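Long-range contact in hypothetical protein PH1897 (Pyrococcus horikoshii, PDB 1VDW), which probably hydrolyses the 1-phosphate of fructose 1,6-bisphosphate, and perhaps inositol monophosphate, as a magnesium-dependent homodimeric phosphatase: residues A[213-225]-A[235-249]. Residues are numbered along the deposited sequence; the frame is centred on the assembly and turned at random.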
# COMPACT_ATOMS: atom_id res chain seq x y z
N GLY A 213 20.99 -8.34 3.64
CA GLY A 213 21.67 -7.56 4.66
C GLY A 213 20.84 -7.10 5.85
O GLY A 213 21.35 -6.41 6.73
N ALA A 214 19.57 -7.46 5.88
CA ALA A 214 18.71 -7.05 6.99
C ALA A 214 18.93 -7.88 8.24
O ALA A 214 19.38 -9.02 8.18
CB ALA A 214 17.24 -7.13 6.58
N ILE A 215 18.61 -7.28 9.38
CA ILE A 215 18.70 -7.95 10.67
C ILE A 215 17.24 -8.20 11.03
O ILE A 215 16.42 -7.28 10.98
CB ILE A 215 19.35 -7.02 11.72
CG1 ILE A 215 20.75 -6.63 11.26
CG2 ILE A 215 19.41 -7.73 13.07
CD1 ILE A 215 21.37 -5.52 12.08
N VAL A 216 16.90 -9.44 11.38
CA VAL A 216 15.52 -9.78 11.72
C VAL A 216 15.46 -10.43 13.09
O VAL A 216 15.90 -11.56 13.28
CB VAL A 216 14.91 -10.74 10.67
CG1 VAL A 216 13.43 -10.95 10.95
CG2 VAL A 216 15.11 -10.18 9.26
N LYS A 217 14.88 -9.71 14.05
CA LYS A 217 14.79 -10.22 15.41
C LYS A 217 13.38 -10.23 15.97
O LYS A 217 12.45 -9.67 15.37
CB LYS A 217 15.71 -9.39 16.32
CG LYS A 217 17.18 -9.56 15.97
CD LYS A 217 18.08 -8.63 16.77
CE LYS A 217 19.54 -8.92 16.48
NZ LYS A 217 20.47 -8.01 17.21
N ASP A 218 13.21 -10.89 17.11
CA ASP A 218 11.91 -10.96 17.77
C ASP A 218 11.86 -9.96 18.91
O ASP A 218 12.77 -9.14 19.06
CB ASP A 218 11.63 -12.38 18.29
CG ASP A 218 12.68 -12.89 19.27
OD1 ASP A 218 13.33 -12.07 19.95
OD2 ASP A 218 12.83 -14.12 19.37
N LEU A 219 10.80 -10.03 19.71
CA LEU A 219 10.61 -9.11 20.83
C LEU A 219 11.71 -9.21 21.89
O LEU A 219 11.93 -8.27 22.64
CB LEU A 219 9.25 -9.36 21.49
CG LEU A 219 8.00 -9.01 20.68
CD1 LEU A 219 6.75 -9.44 21.44
CD2 LEU A 219 7.97 -7.52 20.40
N ASP A 220 12.39 -10.36 21.94
CA ASP A 220 13.46 -10.56 22.91
C ASP A 220 14.82 -10.15 22.37
O ASP A 220 15.84 -10.33 23.03
CB ASP A 220 13.52 -12.03 23.34
CG ASP A 220 12.22 -12.53 23.94
OD1 ASP A 220 11.57 -11.75 24.67
OD2 ASP A 220 11.86 -13.70 23.70
N GLY A 221 14.83 -9.59 21.16
CA GLY A 221 16.09 -9.16 20.57
C GLY A 221 16.94 -10.28 20.00
O GLY A 221 18.13 -10.08 19.74
N LYS A 222 16.34 -11.44 19.80
CA LYS A 222 17.05 -12.60 19.26
C LYS A 222 16.66 -12.82 17.81
O LYS A 222 15.53 -12.53 17.41
CB LYS A 222 16.73 -13.85 20.07
CG LYS A 222 17.29 -13.85 21.48
CD LYS A 222 18.81 -13.94 21.46
CE LYS A 222 19.38 -14.13 22.86
NZ LYS A 222 20.86 -14.26 22.83
N ASP A 223 17.59 -13.34 17.01
CA ASP A 223 17.30 -13.61 15.61
C ASP A 223 16.08 -14.49 15.48
O ASP A 223 15.93 -15.48 16.20
CB ASP A 223 18.50 -14.29 14.93
CG ASP A 223 19.66 -13.35 14.73
OD1 ASP A 223 19.44 -12.21 14.29
OD2 ASP A 223 20.81 -13.76 15.01
N VAL A 224 15.20 -14.13 14.56
CA VAL A 224 13.99 -14.91 14.33
C VAL A 224 14.35 -16.26 13.73
O VAL A 224 15.18 -16.35 12.83
CB VAL A 224 13.03 -14.17 13.38
CG1 VAL A 224 11.83 -15.05 13.05
CG2 VAL A 224 12.57 -12.87 14.02
N GLU A 225 13.73 -17.32 14.25
CA GLU A 225 13.97 -18.66 13.75
C GLU A 225 12.71 -19.17 13.07
O GLU A 225 11.66 -19.27 13.70
CB GLU A 225 14.34 -19.61 14.89
CG GLU A 225 15.65 -19.28 15.59
CD GLU A 225 16.04 -20.33 16.61
OE1 GLU A 225 15.24 -20.58 17.54
OE2 GLU A 225 17.14 -20.90 16.49
N ASN A 235 6.30 -12.38 16.09
CA ASN A 235 6.44 -10.93 16.02
C ASN A 235 7.80 -10.67 15.41
O ASN A 235 8.76 -11.38 15.71
CB ASN A 235 6.38 -10.31 17.41
CG ASN A 235 5.03 -10.46 18.05
OD1 ASN A 235 4.02 -9.98 17.53
ND2 ASN A 235 5.00 -11.13 19.20
N ILE A 236 7.90 -9.66 14.57
CA ILE A 236 9.17 -9.36 13.96
C ILE A 236 9.55 -7.89 13.97
O ILE A 236 8.70 -6.99 13.88
CB ILE A 236 9.23 -9.84 12.49
CG1 ILE A 236 8.14 -9.14 11.68
CG2 ILE A 236 9.07 -11.35 12.43
CD1 ILE A 236 8.20 -9.44 10.18
N ILE A 237 10.85 -7.66 14.11
CA ILE A 237 11.43 -6.33 14.06
C ILE A 237 12.61 -6.55 13.12
O ILE A 237 13.64 -7.09 13.52
CB ILE A 237 11.93 -5.84 15.43
CG1 ILE A 237 10.77 -5.74 16.42
CG2 ILE A 237 12.57 -4.48 15.27
CD1 ILE A 237 10.27 -7.07 16.95
N ALA A 238 12.42 -6.16 11.86
CA ALA A 238 13.45 -6.31 10.84
C ALA A 238 13.93 -4.93 10.44
O ALA A 238 13.12 -4.03 10.22
CB ALA A 238 12.88 -7.05 9.63
N ALA A 239 15.24 -4.75 10.32
CA ALA A 239 15.77 -3.45 9.96
C ALA A 239 17.08 -3.51 9.20
O ALA A 239 17.73 -4.55 9.13
CB ALA A 239 15.94 -2.59 11.22
N ASN A 240 17.46 -2.36 8.65
CA ASN A 240 18.69 -2.24 7.88
C ASN A 240 19.78 -1.61 8.75
O ASN A 240 20.83 -1.21 8.24
CB ASN A 240 18.46 -1.35 6.66
CG ASN A 240 18.07 0.07 7.04
OD1 ASN A 240 17.90 0.41 8.21
ND2 ASN A 240 17.91 0.92 6.03
N ASN A 241 19.54 -1.54 10.05
CA ASN A 241 20.48 -0.91 10.97
C ASN A 241 20.22 -1.41 12.38
O ASN A 241 19.09 -1.37 12.86
CB ASN A 241 20.28 0.61 10.87
CG ASN A 241 21.20 1.39 11.77
OD1 ASN A 241 20.97 1.51 12.97
ND2 ASN A 241 22.27 1.93 11.19
N GLU A 242 21.28 -1.89 13.04
CA GLU A 242 21.16 -2.42 14.40
C GLU A 242 20.71 -1.37 15.42
O GLU A 242 19.89 -1.66 16.29
CB GLU A 242 22.49 -3.03 14.84
CG GLU A 242 22.51 -3.59 16.26
CD GLU A 242 21.48 -4.69 16.50
OE1 GLU A 242 21.26 -5.52 15.59
OE2 GLU A 242 20.90 -4.73 17.60
N GLU A 243 21.24 -0.15 15.31
CA GLU A 243 20.86 0.90 16.25
C GLU A 243 19.37 1.22 16.14
O GLU A 243 18.69 1.43 17.14
CB GLU A 243 21.68 2.17 16.01
CG GLU A 243 21.43 3.26 17.04
CD GLU A 243 22.23 4.52 16.77
OE1 GLU A 243 22.22 5.42 17.64
OE2 GLU A 243 22.87 4.62 15.70
N LEU A 244 18.86 1.27 14.91
CA LEU A 244 17.45 1.55 14.68
C LEU A 244 16.60 0.42 15.27
O LEU A 244 15.60 0.67 15.94
CB LEU A 244 17.17 1.69 13.18
CG LEU A 244 15.71 1.74 12.74
CD1 LEU A 244 14.99 2.88 13.44
CD2 LEU A 244 15.64 1.91 11.22
N LEU A 245 17.02 -0.81 15.02
CA LEU A 245 16.30 -1.97 15.54
C LEU A 245 16.23 -1.89 17.06
O LEU A 245 15.17 -2.09 17.65
CB LEU A 245 17.01 -3.26 15.10
CG LEU A 245 16.21 -4.56 15.20
CD1 LEU A 245 16.90 -5.63 14.36
CD2 LEU A 245 16.07 -5.00 16.64
N GLU A 246 17.35 -1.57 17.70
CA GLU A 246 17.37 -1.47 19.15
C GLU A 246 16.50 -0.31 19.63
O GLU A 246 15.84 -0.41 20.67
CB GLU A 246 18.81 -1.32 19.65
CG GLU A 246 19.58 -2.63 19.60
CD GLU A 246 20.99 -2.52 20.13
OE1 GLU A 246 21.19 -1.84 21.16
OE2 GLU A 246 21.90 -3.12 19.52
N THR A 247 16.49 0.79 18.88
CA THR A 247 15.67 1.94 19.25
C THR A 247 14.20 1.55 19.18
O THR A 247 13.40 1.95 20.03
CB THR A 247 15.93 3.13 18.31
OG1 THR A 247 17.26 3.61 18.51
CG2 THR A 247 14.94 4.26 18.58
N ILE A 248 13.84 0.77 18.17
CA ILE A 248 12.46 0.33 18.02
C ILE A 248 12.07 -0.54 19.21
O ILE A 248 11.00 -0.37 19.79
CB ILE A 248 12.26 -0.46 16.70
CG1 ILE A 248 12.40 0.49 15.51
CG2 ILE A 248 10.90 -1.14 16.69
CD1 ILE A 248 12.43 -0.20 14.16
N LEU A 249 12.94 -1.48 19.58
CA LEU A 249 12.66 -2.35 20.71
C LEU A 249 12.46 -1.55 21.99
O LEU A 249 11.56 -1.84 22.78
CB LEU A 249 13.80 -3.36 20.90
CG LEU A 249 13.92 -4.44 19.82
CD1 LEU A 249 15.16 -5.29 20.09
CD2 LEU A 249 12.67 -5.30 19.81
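I215 and K217 each pair with the neighbouring antiparallel strand through two backbone bonds, I215 with A239 and K217 with I237. Between these pairs V216 and A238 come close, CA to CA 4.1 Å, and meet through V216 CG2 and A238 CB at 3.9 Å. That face is the buried one: helix 199-211 covers V216 and I236, helix 175-184 covers A238, and V224 CG2 closes on I236 CG2 at 4.1 Å.

The other face carries helix 242-249. I215 (chi1 -59°) turns CG2 away from its backbone N and packs that methyl tightly on the buried L245, 3.5 Å from its CD1, while I215 CD1 lies against the E242 carboxylate. The solvent side begins at the partly exposed K217 and E242. K217, extended beyond CG, runs across L245 at about a right angle and brings NZ to E242 OE1 at 3.1 Å, a salt bridge on the syn side, 29° out of the carboxylate plane; OE2 adds a weak second bond. Past the strand, the exposed L219 lays CD1 on N235 ND2 at 3.3 Å, while N235 OD1 is held by N195 N. L249 CD1 reaches G221 CA in the type I turn 218-221, whose D218 OD1 takes D220 N and K222 N from opposite faces of its carboxylate.

Strand 215-217 thus forms one edge of the five-stranded mixed sheet, layered between helices as in the alpha-beta-alpha half of the inositol monophosphatase fold.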